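Local atomic coordinates of putative capsid protein of prophage (Escherichia coli CFT073, PDB entry 3BQW), a protein that probably serves as the coat protein of a prophage, belonging to the phage major capsid protein E family, whose copies would assemble into the virion shell. Residues 15-20 / 311-316; 30-35 / 291-296; 38-43 / 50-55; 80-85 / 157-162; 231-236 / 240-245. One frame throughout, in Å; residues are numbered along the deposited sequence.

Interactions 1 and 2 are buried, interactions 3 and 4 are partly buried, and interaction 5 lies at the surface. Interactions 1, 2 and 3 all reach one mixed sheet: strands 38-41 and 292-295 are parallel neighbours in it, and strand 314-319 belongs to it through strand 327-338. Apolar carbons alone make interaction 1, and interaction 3 adds a hydroxyl at a ring edge. Interactions 2 and 4 each couple apolar side-chain contact to one hydrogen bond onto a backbone carbonyl, whereas interaction 5 is a helical backbone bond with a serine-lysine approach. Interaction 5 adjoins interaction 2 through Ala-240, which packs against Thr-33 and Leu-34 of helix 30-35; interactions 4 and 5 sit on opposite sides of the chain's centre.

Interaction 1: 15-20 / 311-316; sequences AYLNRG and NMFYPK
The Phe-313 ring carries CB of its neighbour Met-312 over one face, 3.8 Å above the plane and offset toward the rim, while Leu-17 approaches the ring obliquely. A second flat pair lies within 15-20: CE1 of Tyr-16 stands over one face of the Arg-19 guanidinium, and Arg-19 NH1 lies in the plane of the Tyr-16 ring, at its edge. Across the contact the touching is done by one methyl group. Leu-17 CD2 is 3.8 Å from Phe-313 CB and equally 3.8 Å from Pro-315 CG, so it sits against two apolar groups two residues apart. Leu-17 and Pro-315 meet tip to tip, whereas Leu-17 and Phe-313 cross at about a right angle. The leucine has CG turned away from its backbone N (chi1 -154°), which carries its methyls off the end of helix 10-17 toward residues 313-315. The last turn of that helix thus packs on residues 313-315, leading into strand 314-319. Both Leu-17 and Phe-313 also touch Ile-129 of the long helix 113-146, consistent with the long spine helix of the HK97 fold, as in major capsid proteins of tailed phages. Asn-18 is the first residue to leave helical geometry, and Arg-19 N bonds back to Tyr-16 O at 3.0 Å. Leu-13 and Phe-14 of the same helix cover more of Pro-315, and Pro-315 O accepts a hydrogen bond from Thr-10 OG1.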
# COMPACT_ATOMS: atom_id res chain seq x y z
N ALA A 15 -20.29 -11.25 4.42
CA ALA A 15 -21.27 -10.94 3.37
C ALA A 15 -21.09 -9.52 2.85
O ALA A 15 -21.21 -9.26 1.67
CB ALA A 15 -22.71 -11.16 3.87
N TYR A 16 -20.80 -8.59 3.76
CA TYR A 16 -20.54 -7.21 3.37
C TYR A 16 -19.15 -7.04 2.77
O TYR A 16 -18.97 -6.42 1.73
CB TYR A 16 -20.68 -6.29 4.58
CG TYR A 16 -20.51 -4.86 4.20
CD1 TYR A 16 -21.48 -4.21 3.42
CD2 TYR A 16 -19.38 -4.15 4.56
CE1 TYR A 16 -21.33 -2.90 3.04
CE2 TYR A 16 -19.21 -2.83 4.17
CZ TYR A 16 -20.19 -2.22 3.41
OH TYR A 16 -20.06 -0.92 3.04
N LEU A 17 -18.16 -7.59 3.46
CA LEU A 17 -16.77 -7.50 3.06
C LEU A 17 -16.57 -8.05 1.63
O LEU A 17 -15.75 -7.56 0.87
CB LEU A 17 -15.90 -8.23 4.09
CG LEU A 17 -14.45 -7.88 4.32
CD1 LEU A 17 -14.20 -6.34 4.48
CD2 LEU A 17 -13.92 -8.67 5.53
N ASN A 18 -17.36 -9.07 1.28
CA ASN A 18 -17.24 -9.74 -0.03
C ASN A 18 -18.19 -9.19 -1.06
O ASN A 18 -18.32 -9.78 -2.13
CB ASN A 18 -17.52 -11.25 0.12
CG ASN A 18 -16.49 -11.96 0.98
OD1 ASN A 18 -15.32 -11.60 0.97
ND2 ASN A 18 -16.92 -12.97 1.71
N ARG A 19 -18.86 -8.07 -0.78
CA ARG A 19 -20.07 -7.69 -1.53
C ARG A 19 -19.88 -7.39 -3.03
O ARG A 19 -20.83 -7.57 -3.82
CB ARG A 19 -20.80 -6.53 -0.86
CG ARG A 19 -22.21 -6.39 -1.37
CD ARG A 19 -23.06 -5.53 -0.50
NE ARG A 19 -22.98 -4.13 -0.86
CZ ARG A 19 -23.63 -3.17 -0.21
NH1 ARG A 19 -24.39 -3.48 0.84
NH2 ARG A 19 -23.52 -1.91 -0.59
N GLY A 20 -18.68 -6.93 -3.42
CA GLY A 20 -18.31 -6.78 -4.84
C GLY A 20 -18.34 -5.36 -5.39
O GLY A 20 -17.55 -5.02 -6.28
N ASN A 311 -7.12 -16.24 5.76
CA ASN A 311 -7.93 -15.09 5.38
C ASN A 311 -7.11 -13.81 5.29
O ASN A 311 -6.24 -13.59 6.13
CB ASN A 311 -9.02 -14.87 6.45
CG ASN A 311 -10.37 -15.43 6.05
OD1 ASN A 311 -10.85 -15.18 4.95
ND2 ASN A 311 -10.99 -16.19 6.95
N MET A 312 -7.39 -12.97 4.29
CA MET A 312 -6.83 -11.62 4.23
C MET A 312 -7.31 -10.83 5.45
O MET A 312 -6.52 -10.23 6.19
CB MET A 312 -7.24 -10.90 2.96
CG MET A 312 -6.79 -11.56 1.63
SD MET A 312 -7.17 -10.52 0.20
CE MET A 312 -8.94 -10.57 0.26
N PHE A 313 -8.62 -10.88 5.67
CA PHE A 313 -9.32 -10.11 6.71
C PHE A 313 -10.23 -11.01 7.50
O PHE A 313 -10.81 -11.95 6.95
CB PHE A 313 -10.18 -9.00 6.08
CG PHE A 313 -9.45 -8.19 5.06
CD1 PHE A 313 -8.34 -7.43 5.42
CD2 PHE A 313 -9.87 -8.18 3.73
CE1 PHE A 313 -7.64 -6.68 4.47
CE2 PHE A 313 -9.19 -7.44 2.77
CZ PHE A 313 -8.07 -6.69 3.13
N TYR A 314 -10.38 -10.69 8.77
CA TYR A 314 -11.32 -11.38 9.63
C TYR A 314 -12.00 -10.36 10.54
O TYR A 314 -11.41 -9.89 11.51
CB TYR A 314 -10.61 -12.45 10.45
CG TYR A 314 -11.54 -13.33 11.19
CD1 TYR A 314 -12.06 -14.48 10.60
CD2 TYR A 314 -11.92 -13.02 12.50
CE1 TYR A 314 -12.95 -15.29 11.30
CE2 TYR A 314 -12.77 -13.82 13.19
CZ TYR A 314 -13.29 -14.95 12.59
OH TYR A 314 -14.14 -15.75 13.29
N PRO A 315 -13.24 -9.99 10.20
CA PRO A 315 -14.03 -9.03 10.94
C PRO A 315 -14.80 -9.65 12.09
O PRO A 315 -15.24 -10.81 12.00
CB PRO A 315 -14.95 -8.46 9.86
CG PRO A 315 -15.23 -9.64 8.99
CD PRO A 315 -13.96 -10.47 9.01
N LYS A 316 -14.93 -8.91 13.18
CA LYS A 316 -15.64 -9.37 14.37
C LYS A 316 -16.50 -8.23 14.84
O LYS A 316 -16.07 -7.09 14.80
CB LYS A 316 -14.67 -9.70 15.52
CG LYS A 316 -13.66 -10.79 15.24
CD LYS A 316 -12.65 -10.95 16.41
CE LYS A 316 -13.26 -11.59 17.68
NZ LYS A 316 -13.86 -12.94 17.43

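Interaction 2: 30-35 / 291-296; sequences LFTTLF and GLVAYG
Two kinds of interaction join Thr-32 and Phe-35 of helix 30-35 to Val-293 and Gly-291. The apolar one is a single methyl pair, Thr-32 CG2 against Val-293 CG2 at 4.0 Å. The two side chains cross obliquely. On Thr-32 the methyl lies opposite the backbone N while OG1 stays beside it (chi1 -57°); one branch therefore meets the valine and the other serves a polar partner. Val-136 of helix 113-146 touches both Thr-32 and Val-293, so the pair is part of a three-way apolar junction.

The polar one is a backbone hydrogen bond from Gly-291 N to Phe-35 O, 2.9 Å long with an N-H...O angle of 166°. It is nearly straight at the hydrogen, yet the donor stands above the carbonyl plane, 44° out of it, and does not follow a lone pair. Phe-35 is the last residue of its helix, and its side chain starts away from 291-296. Its ring has Leu-34 CB 3.7 Å over the centre of one face and meets Phe-345 edge-to-face.

At the other end of the helix Glu-137 supplies both carboxylate oxygens: OE1 bonds with Thr-32 OG1 and OE2 with Phe-31 N. Strand 292-295 is held in its sheet by backbone bonds to strands 38-41 and 327-338. The chemistry implies a division of labour: the buried carbonyl of Phe-35 has a donor, the threonine hydroxyl is taken up by Glu-137, and the positive helix N-terminus would probably favour the ionised form of that carboxylate.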
# COMPACT_ATOMS: atom_id res chain seq x y z
N LEU A 30 -1.91 2.68 -5.18
CA LEU A 30 -1.18 2.55 -6.43
C LEU A 30 -0.00 1.55 -6.44
O LEU A 30 0.08 0.72 -7.31
CB LEU A 30 -0.68 3.92 -6.89
CG LEU A 30 0.01 3.96 -8.27
CD1 LEU A 30 -0.96 3.69 -9.35
CD2 LEU A 30 0.77 5.29 -8.47
N PHE A 31 0.94 1.68 -5.51
CA PHE A 31 2.12 0.80 -5.48
C PHE A 31 1.71 -0.65 -5.26
O PHE A 31 2.22 -1.55 -5.94
CB PHE A 31 3.13 1.26 -4.44
CG PHE A 31 3.98 2.40 -4.90
CD1 PHE A 31 3.45 3.68 -5.07
CD2 PHE A 31 5.33 2.20 -5.20
CE1 PHE A 31 4.26 4.76 -5.50
CE2 PHE A 31 6.14 3.27 -5.64
CZ PHE A 31 5.60 4.55 -5.78
N THR A 32 0.73 -0.86 -4.37
CA THR A 32 0.16 -2.17 -4.17
C THR A 32 -0.40 -2.73 -5.48
O THR A 32 -0.10 -3.88 -5.88
CB THR A 32 -0.90 -2.15 -3.11
OG1 THR A 32 -0.34 -1.63 -1.89
CG2 THR A 32 -1.47 -3.56 -2.90
N THR A 33 -1.18 -1.91 -6.18
CA THR A 33 -1.80 -2.33 -7.40
C THR A 33 -0.81 -2.60 -8.54
O THR A 33 -0.98 -3.54 -9.30
CB THR A 33 -2.84 -1.28 -7.83
OG1 THR A 33 -3.82 -1.16 -6.78
CG2 THR A 33 -3.54 -1.70 -9.14
N LEU A 34 0.21 -1.75 -8.70
CA LEU A 34 1.14 -1.92 -9.80
C LEU A 34 2.11 -3.06 -9.53
O LEU A 34 2.39 -3.87 -10.42
CB LEU A 34 1.92 -0.63 -10.04
CG LEU A 34 1.15 0.53 -10.66
CD1 LEU A 34 1.97 1.79 -10.65
CD2 LEU A 34 0.73 0.18 -12.07
N PHE A 35 2.63 -3.11 -8.30
CA PHE A 35 3.83 -3.88 -8.03
C PHE A 35 3.63 -5.04 -7.05
O PHE A 35 4.52 -5.89 -6.92
CB PHE A 35 4.95 -2.92 -7.55
CG PHE A 35 5.27 -1.82 -8.52
CD1 PHE A 35 5.63 -2.12 -9.84
CD2 PHE A 35 5.25 -0.49 -8.13
CE1 PHE A 35 5.92 -1.12 -10.76
CE2 PHE A 35 5.55 0.52 -9.03
CZ PHE A 35 5.89 0.21 -10.35
N GLY A 291 4.76 -8.62 -7.75
CA GLY A 291 4.83 -9.51 -6.60
C GLY A 291 3.48 -9.60 -5.93
O GLY A 291 2.44 -9.60 -6.59
N LEU A 292 3.47 -9.70 -4.61
CA LEU A 292 2.22 -10.00 -3.91
C LEU A 292 2.15 -9.34 -2.55
O LEU A 292 3.12 -8.78 -2.06
CB LEU A 292 2.02 -11.52 -3.75
CG LEU A 292 3.01 -12.23 -2.80
CD1 LEU A 292 2.43 -13.44 -2.18
CD2 LEU A 292 4.27 -12.58 -3.55
N VAL A 293 0.95 -9.38 -1.98
CA VAL A 293 0.78 -9.13 -0.55
C VAL A 293 0.50 -10.49 0.03
O VAL A 293 -0.44 -11.18 -0.36
CB VAL A 293 -0.31 -8.06 -0.20
CG1 VAL A 293 -0.40 -7.85 1.33
CG2 VAL A 293 0.01 -6.72 -0.87
N ALA A 294 1.38 -10.91 0.93
CA ALA A 294 1.27 -12.18 1.61
C ALA A 294 0.56 -11.92 2.93
O ALA A 294 0.85 -10.95 3.63
CB ALA A 294 2.66 -12.79 1.85
N TYR A 295 -0.37 -12.81 3.27
CA TYR A 295 -1.12 -12.69 4.52
C TYR A 295 -0.82 -13.88 5.43
O TYR A 295 -0.99 -15.03 5.04
CB TYR A 295 -2.62 -12.60 4.23
CG TYR A 295 -3.00 -11.33 3.52
CD1 TYR A 295 -3.54 -10.25 4.23
CD2 TYR A 295 -2.81 -11.19 2.14
CE1 TYR A 295 -3.88 -9.05 3.56
CE2 TYR A 295 -3.16 -10.02 1.49
CZ TYR A 295 -3.69 -8.95 2.20
OH TYR A 295 -4.02 -7.78 1.54
N GLY A 296 -0.37 -13.59 6.65
CA GLY A 296 -0.19 -14.63 7.63
C GLY A 296 -1.55 -15.04 8.12
O GLY A 296 -2.52 -14.32 7.92

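Interaction 3: 38-43 / 50-55; sequences NVATFS and DTLDIE
Phe-42 and Leu-52 share a first torsion: each has CG beside the backbone N and anti to the carbonyl carbon, chi1 -68° in the phenylalanine and -77° in the leucine. From these starts the two side chains cross at about a right angle. Thr-51 differs, with OG1 between the backbone N and the carbonyl carbon (chi1 68°), which sets the oxygen facing the aromatic ring. The geometry shows a small hydrophobic cluster with one polar neighbour. Leu-52 CD2 is its middle, 3.8 Å from Ala-40 CB and 4.0 Å from Phe-42 CZ, its approach to the ring being oblique. Thr-51 OG1 lies at the ring edge near its plane, 3.6 Å from Phe-42 CE1; an oxygen there faces the hydrogen-bearing rim, a placement that would be electrostatically favourable. The hydroxyl has a stronger partner in Met-48 O, with which it hydrogen-bonds, and this bond ties the start of 50-55 to strand 47-48. Leu-52 continues the apolar group outside the two segments, on Val-57 and Met-59. The CB of Ala-40 points toward the loop and meets the leucine methyl. The arrangement therefore lays the loop between strands 47-48 and 61-67 over one side of strand 38-41, while backbone bonds fix that strand parallel to 292-295 and Phe-42 also rests on Ala-294.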
# COMPACT_ATOMS: atom_id res chain seq x y z
N ASN A 38 -0.89 -9.35 -6.59
CA ASN A 38 -1.29 -10.71 -6.23
C ASN A 38 -1.42 -10.89 -4.72
O ASN A 38 -1.04 -10.01 -3.92
CB ASN A 38 -0.30 -11.71 -6.81
CG ASN A 38 -0.19 -11.60 -8.33
OD1 ASN A 38 0.89 -11.45 -8.88
ND2 ASN A 38 -1.31 -11.59 -8.97
N VAL A 39 -2.00 -12.03 -4.36
CA VAL A 39 -2.29 -12.34 -2.98
C VAL A 39 -1.94 -13.79 -2.71
O VAL A 39 -2.08 -14.67 -3.60
CB VAL A 39 -3.78 -12.06 -2.61
CG1 VAL A 39 -4.18 -12.74 -1.27
CG2 VAL A 39 -4.05 -10.54 -2.59
N ALA A 40 -1.43 -14.02 -1.51
CA ALA A 40 -1.27 -15.35 -1.00
C ALA A 40 -1.66 -15.30 0.47
O ALA A 40 -1.17 -14.46 1.22
CB ALA A 40 0.17 -15.87 -1.19
N THR A 41 -2.57 -16.20 0.87
CA THR A 41 -2.97 -16.31 2.26
C THR A 41 -2.36 -17.59 2.83
O THR A 41 -2.44 -18.65 2.20
CB THR A 41 -4.51 -16.32 2.42
OG1 THR A 41 -5.09 -17.33 1.61
CG2 THR A 41 -5.10 -14.96 2.03
N PHE A 42 -1.75 -17.48 4.00
CA PHE A 42 -1.09 -18.61 4.62
C PHE A 42 -1.94 -19.18 5.76
O PHE A 42 -2.70 -18.45 6.40
CB PHE A 42 0.33 -18.21 5.09
CG PHE A 42 1.27 -17.94 3.96
CD1 PHE A 42 2.20 -18.88 3.57
CD2 PHE A 42 1.17 -16.77 3.22
CE1 PHE A 42 3.04 -18.65 2.49
CE2 PHE A 42 2.00 -16.53 2.14
CZ PHE A 42 2.93 -17.47 1.77
N SER A 43 -1.80 -20.49 5.99
CA SER A 43 -2.46 -21.17 7.11
C SER A 43 -1.53 -21.25 8.31
O SER A 43 -1.88 -21.79 9.37
CB SER A 43 -2.87 -22.58 6.69
OG SER A 43 -1.74 -23.21 6.06
N ASP A 50 9.23 -19.88 0.79
CA ASP A 50 9.69 -21.10 0.14
C ASP A 50 8.56 -22.01 -0.36
O ASP A 50 8.81 -22.92 -1.14
CB ASP A 50 10.55 -21.90 1.15
CG ASP A 50 9.81 -22.12 2.50
OD1 ASP A 50 9.46 -21.11 3.17
OD2 ASP A 50 9.55 -23.29 2.88
N THR A 51 7.34 -21.81 0.13
CA THR A 51 6.20 -22.63 -0.28
C THR A 51 5.36 -22.05 -1.43
O THR A 51 4.33 -22.63 -1.79
CB THR A 51 5.24 -22.84 0.89
OG1 THR A 51 4.63 -21.60 1.23
CG2 THR A 51 5.95 -23.43 2.10
N LEU A 52 5.75 -20.94 -2.02
CA LEU A 52 4.91 -20.28 -3.02
C LEU A 52 4.98 -21.02 -4.36
O LEU A 52 6.07 -21.44 -4.77
CB LEU A 52 5.29 -18.81 -3.17
CG LEU A 52 4.78 -17.88 -2.04
CD1 LEU A 52 5.47 -16.49 -2.01
CD2 LEU A 52 3.32 -17.70 -2.19
N ASP A 53 3.83 -21.18 -5.02
CA ASP A 53 3.75 -21.87 -6.33
C ASP A 53 4.50 -21.09 -7.43
O ASP A 53 5.20 -21.68 -8.27
CB ASP A 53 2.28 -22.16 -6.73
CG ASP A 53 1.48 -20.90 -7.14
OD1 ASP A 53 1.56 -19.85 -6.47
OD2 ASP A 53 0.74 -20.97 -8.15
N ILE A 54 4.36 -19.77 -7.40
CA ILE A 54 5.09 -18.88 -8.29
C ILE A 54 6.57 -18.80 -7.91
O ILE A 54 6.91 -18.34 -6.84
CB ILE A 54 4.48 -17.47 -8.24
CG1 ILE A 54 3.30 -17.36 -9.21
CG2 ILE A 54 5.51 -16.43 -8.59
CD1 ILE A 54 2.31 -18.47 -9.13
N GLU A 55 7.43 -19.24 -8.81
CA GLU A 55 8.87 -19.20 -8.57
C GLU A 55 9.46 -17.80 -8.74
O GLU A 55 10.55 -17.53 -8.23
CB GLU A 55 9.61 -20.13 -9.52
CG GLU A 55 9.28 -21.61 -9.39
CD GLU A 55 10.07 -22.45 -10.39
OE1 GLU A 55 11.02 -21.89 -10.99
OE2 GLU A 55 9.71 -23.64 -10.59

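Interaction 4: 80-85 / 157-162; sequences STIKPG and ERYEID
Tyr-159 OH donates a hydrogen bond to Lys-83 O, the polar centre of the contact; at 2.5 Å it is very short, and its exact length is doubtful at this resolution. The acceptor lies in the plane of the tyrosine ring, at its edge, 3.4 Å from Tyr-159 CZ. Beside it is a methyl contact: Ile-82 CG2 is 3.6 Å from Tyr-159 OH and 3.7 Å from Ile-161 CD1. This one branch touches two residues that lie two apart on strand 159-162, and both crossings are near a right angle. The hydroxyl meets the carbonyl and the methyl from directions roughly at right angles.

In the next shell, the first torsion of Tyr-159 (chi1 76°) places CG between the backbone N and the carbonyl carbon, sending the phenol across to the 80-85 backbone. Ile-82 and Ile-161 both pack on Ala-61, and Lys-83 touches Gln-45, Asn-46 and Ile-156. Backbone bonds from Ile-82 to Ile-47 and from Tyr-159 to Ile-151 hold the two segments in different sheets. The contact therefore joins the small antiparallel pair 47-48 and 81-82 to the four-stranded antiparallel sheet in which 159-162 lies between 61-67 and 148-151.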
# COMPACT_ATOMS: atom_id res chain seq x y z
N SER A 80 13.49 -17.46 4.72
CA SER A 80 12.26 -17.53 3.95
C SER A 80 11.02 -17.50 4.85
O SER A 80 9.89 -17.45 4.37
CB SER A 80 12.27 -18.77 3.06
OG SER A 80 12.29 -19.95 3.85
N THR A 81 11.24 -17.49 6.15
CA THR A 81 10.18 -17.32 7.13
C THR A 81 10.13 -15.85 7.56
O THR A 81 11.09 -15.34 8.13
CB THR A 81 10.42 -18.21 8.36
OG1 THR A 81 10.59 -19.55 7.90
CG2 THR A 81 9.26 -18.16 9.34
N ILE A 82 9.00 -15.20 7.27
CA ILE A 82 8.77 -13.80 7.57
C ILE A 82 7.61 -13.68 8.56
O ILE A 82 6.54 -14.23 8.33
CB ILE A 82 8.41 -12.99 6.29
CG1 ILE A 82 9.48 -13.16 5.20
CG2 ILE A 82 8.13 -11.51 6.63
CD1 ILE A 82 10.77 -12.49 5.47
N LYS A 83 7.81 -12.96 9.65
CA LYS A 83 6.75 -12.71 10.62
C LYS A 83 6.04 -11.40 10.25
O LYS A 83 6.64 -10.35 10.25
CB LYS A 83 7.34 -12.67 12.04
CG LYS A 83 6.31 -12.43 13.19
CD LYS A 83 5.30 -13.59 13.47
CE LYS A 83 3.95 -13.09 14.02
NZ LYS A 83 3.30 -11.87 13.30
N PRO A 84 4.77 -11.48 9.82
CA PRO A 84 4.08 -10.24 9.46
C PRO A 84 3.66 -9.38 10.67
O PRO A 84 3.53 -9.88 11.77
CB PRO A 84 2.87 -10.74 8.70
CG PRO A 84 2.57 -12.06 9.35
CD PRO A 84 3.93 -12.67 9.60
N GLY A 85 3.48 -8.08 10.44
CA GLY A 85 2.91 -7.20 11.44
C GLY A 85 1.42 -7.50 11.56
O GLY A 85 0.67 -7.32 10.60
N GLU A 157 8.41 -8.58 18.44
CA GLU A 157 9.29 -7.45 18.61
C GLU A 157 9.64 -6.83 17.24
O GLU A 157 9.89 -7.54 16.26
CB GLU A 157 10.55 -7.85 19.36
CG GLU A 157 10.40 -7.74 20.89
CD GLU A 157 11.72 -7.93 21.60
OE1 GLU A 157 12.47 -8.85 21.20
OE2 GLU A 157 12.02 -7.15 22.55
N ARG A 158 9.63 -5.50 17.22
CA ARG A 158 9.98 -4.70 16.05
C ARG A 158 11.29 -5.16 15.41
O ARG A 158 12.30 -5.29 16.08
CB ARG A 158 10.11 -3.27 16.51
CG ARG A 158 10.08 -2.22 15.47
CD ARG A 158 9.69 -0.92 16.18
NE ARG A 158 9.72 0.21 15.29
CZ ARG A 158 10.67 1.14 15.26
NH1 ARG A 158 11.71 1.09 16.09
NH2 ARG A 158 10.58 2.13 14.38
N TYR A 159 11.27 -5.43 14.10
CA TYR A 159 12.47 -5.85 13.35
C TYR A 159 12.44 -5.31 11.92
O TYR A 159 11.42 -4.83 11.46
CB TYR A 159 12.59 -7.36 13.34
CG TYR A 159 11.63 -8.06 12.40
CD1 TYR A 159 12.06 -8.49 11.13
CD2 TYR A 159 10.29 -8.30 12.76
CE1 TYR A 159 11.21 -9.10 10.26
CE2 TYR A 159 9.40 -8.96 11.87
CZ TYR A 159 9.87 -9.34 10.62
OH TYR A 159 9.05 -9.98 9.72
N GLU A 160 13.57 -5.41 11.22
CA GLU A 160 13.71 -4.91 9.85
C GLU A 160 13.75 -6.06 8.86
O GLU A 160 14.40 -7.07 9.10
CB GLU A 160 14.98 -4.05 9.69
CG GLU A 160 15.17 -3.52 8.27
CD GLU A 160 16.56 -3.01 8.00
OE1 GLU A 160 17.48 -3.85 7.76
OE2 GLU A 160 16.74 -1.77 8.00
N ILE A 161 13.00 -5.91 7.77
CA ILE A 161 13.14 -6.73 6.58
C ILE A 161 13.92 -5.91 5.57
O ILE A 161 13.59 -4.74 5.31
CB ILE A 161 11.77 -7.08 5.92
CG1 ILE A 161 10.95 -7.98 6.81
CG2 ILE A 161 11.99 -7.77 4.57
CD1 ILE A 161 9.45 -8.07 6.37
N ASP A 162 14.93 -6.54 4.98
CA ASP A 162 15.74 -5.91 3.96
C ASP A 162 15.77 -6.81 2.72
O ASP A 162 16.29 -7.93 2.75
CB ASP A 162 17.14 -5.66 4.49
CG ASP A 162 18.00 -4.87 3.54
OD1 ASP A 162 17.50 -4.40 2.49
OD2 ASP A 162 19.21 -4.71 3.85

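Interaction 5: 231-236 / 240-245; sequences RGSESA and ACKNLG
This is a surface contact, local in sequence, where the chain enters and leaves the short helix 236-241, and its two parts are a backbone bond inside that helix and a side-chain approach outside it. The bond runs from Ala-240 N to Ala-236 O, 2.9 Å long with an N-H...O angle of 159°. The donor is tilted 27° from the carbonyl plane, and the pair has the i to i+4 spacing of a helical bond. The CB of Ala-240 lies 3.4 Å from the same Ala-236 O, flanking the acceptor.

The second part brings Ser-233 OG to the aliphatic run of Lys-242, 3.3 Å from CD and 3.7 Å from CE. The lysine chain is bent at chi3 (89°), which turns its later carbons alongside the serine oxygen; Lys-242 NZ is farther from Ser-233 OG, at 3.8 Å.

Ser-235 holds the N-cap position, and its OG bonds to Glu-238 N as well as to Tyr-253 OH. Glu-238 in turn accepts from Glu-234 N through OE1. On the inner side Ala-240 packs against Thr-33 and Leu-34 of helix 30-35, and Cys-241 on Val-248 and Phe-250. A type I beta turn spans Cys-241 to Leu-244, with Leu-244 N bonded to Cys-241 O at 3.0 Å. The whole is characteristic of a short serine-capped helix followed closely by a type I turn.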
# COMPACT_ATOMS: atom_id res chain seq x y z
N ARG A 231 -3.75 9.60 -24.02
CA ARG A 231 -3.83 8.29 -23.34
C ARG A 231 -5.22 7.69 -23.49
O ARG A 231 -6.16 8.40 -23.85
CB ARG A 231 -3.45 8.41 -21.86
CG ARG A 231 -3.44 9.82 -21.30
CD ARG A 231 -4.82 10.50 -21.33
NE ARG A 231 -5.30 10.66 -19.97
CZ ARG A 231 -4.79 11.52 -19.09
NH1 ARG A 231 -5.30 11.56 -17.87
NH2 ARG A 231 -3.78 12.33 -19.42
N GLY A 232 -5.34 6.39 -23.23
CA GLY A 232 -6.67 5.76 -23.19
C GLY A 232 -6.69 4.30 -22.78
O GLY A 232 -6.81 3.42 -23.64
N SER A 233 -6.61 4.04 -21.47
CA SER A 233 -6.59 2.68 -20.90
C SER A 233 -5.67 1.71 -21.67
O SER A 233 -5.85 0.48 -21.64
CB SER A 233 -8.01 2.14 -20.84
OG SER A 233 -8.82 3.02 -20.08
N GLU A 234 -4.65 2.29 -22.31
CA GLU A 234 -3.85 1.63 -23.32
C GLU A 234 -2.73 0.80 -22.67
O GLU A 234 -2.05 0.02 -23.36
CB GLU A 234 -3.26 2.69 -24.26
CG GLU A 234 -2.93 2.22 -25.68
CD GLU A 234 -3.89 2.78 -26.75
OE1 GLU A 234 -5.13 2.66 -26.58
OE2 GLU A 234 -3.40 3.34 -27.76
N SER A 235 -2.55 0.96 -21.36
CA SER A 235 -1.50 0.28 -20.60
C SER A 235 -2.00 -0.16 -19.23
O SER A 235 -2.98 0.38 -18.72
CB SER A 235 -0.28 1.21 -20.44
OG SER A 235 -0.51 2.29 -19.53
N ALA A 236 -1.33 -1.16 -18.65
CA ALA A 236 -1.55 -1.53 -17.24
C ALA A 236 -1.36 -0.33 -16.29
O ALA A 236 -2.11 -0.19 -15.33
CB ALA A 236 -0.60 -2.65 -16.84
N ALA A 240 -4.42 1.02 -13.97
CA ALA A 240 -4.26 1.10 -12.52
C ALA A 240 -4.69 2.45 -11.90
O ALA A 240 -5.07 2.47 -10.73
CB ALA A 240 -2.83 0.79 -12.12
N CYS A 241 -4.65 3.54 -12.65
CA CYS A 241 -4.99 4.87 -12.13
C CYS A 241 -6.47 5.24 -12.15
O CYS A 241 -6.90 6.16 -11.43
CB CYS A 241 -4.26 5.96 -12.91
SG CYS A 241 -2.47 5.95 -12.75
N LYS A 242 -7.25 4.57 -13.00
CA LYS A 242 -8.65 4.95 -13.24
C LYS A 242 -9.50 4.92 -11.95
O LYS A 242 -10.40 5.74 -11.80
CB LYS A 242 -9.28 4.09 -14.35
CG LYS A 242 -8.71 4.44 -15.77
CD LYS A 242 -9.50 3.82 -16.95
CE LYS A 242 -10.64 4.75 -17.43
NZ LYS A 242 -11.82 4.01 -18.05
N ASN A 243 -9.17 4.04 -11.01
CA ASN A 243 -9.90 3.98 -9.75
C ASN A 243 -9.26 4.70 -8.57
O ASN A 243 -9.79 4.64 -7.46
CB ASN A 243 -10.20 2.54 -9.43
CG ASN A 243 -11.04 1.88 -10.53
OD1 ASN A 243 -12.18 2.29 -10.78
ND2 ASN A 243 -10.44 0.94 -11.23
N LEU A 244 -8.19 5.46 -8.83
CA LEU A 244 -7.38 6.13 -7.80
C LEU A 244 -7.28 7.65 -8.05
O LEU A 244 -6.33 8.30 -7.62
CB LEU A 244 -5.97 5.49 -7.77
CG LEU A 244 -5.98 3.97 -7.53
CD1 LEU A 244 -4.62 3.33 -7.68
CD2 LEU A 244 -6.57 3.69 -6.15
N GLY A 245 -8.30 8.21 -8.71
CA GLY A 245 -8.32 9.63 -9.03
C GLY A 245 -8.34 10.60 -7.87
O GLY A 245 -8.18 11.80 -8.06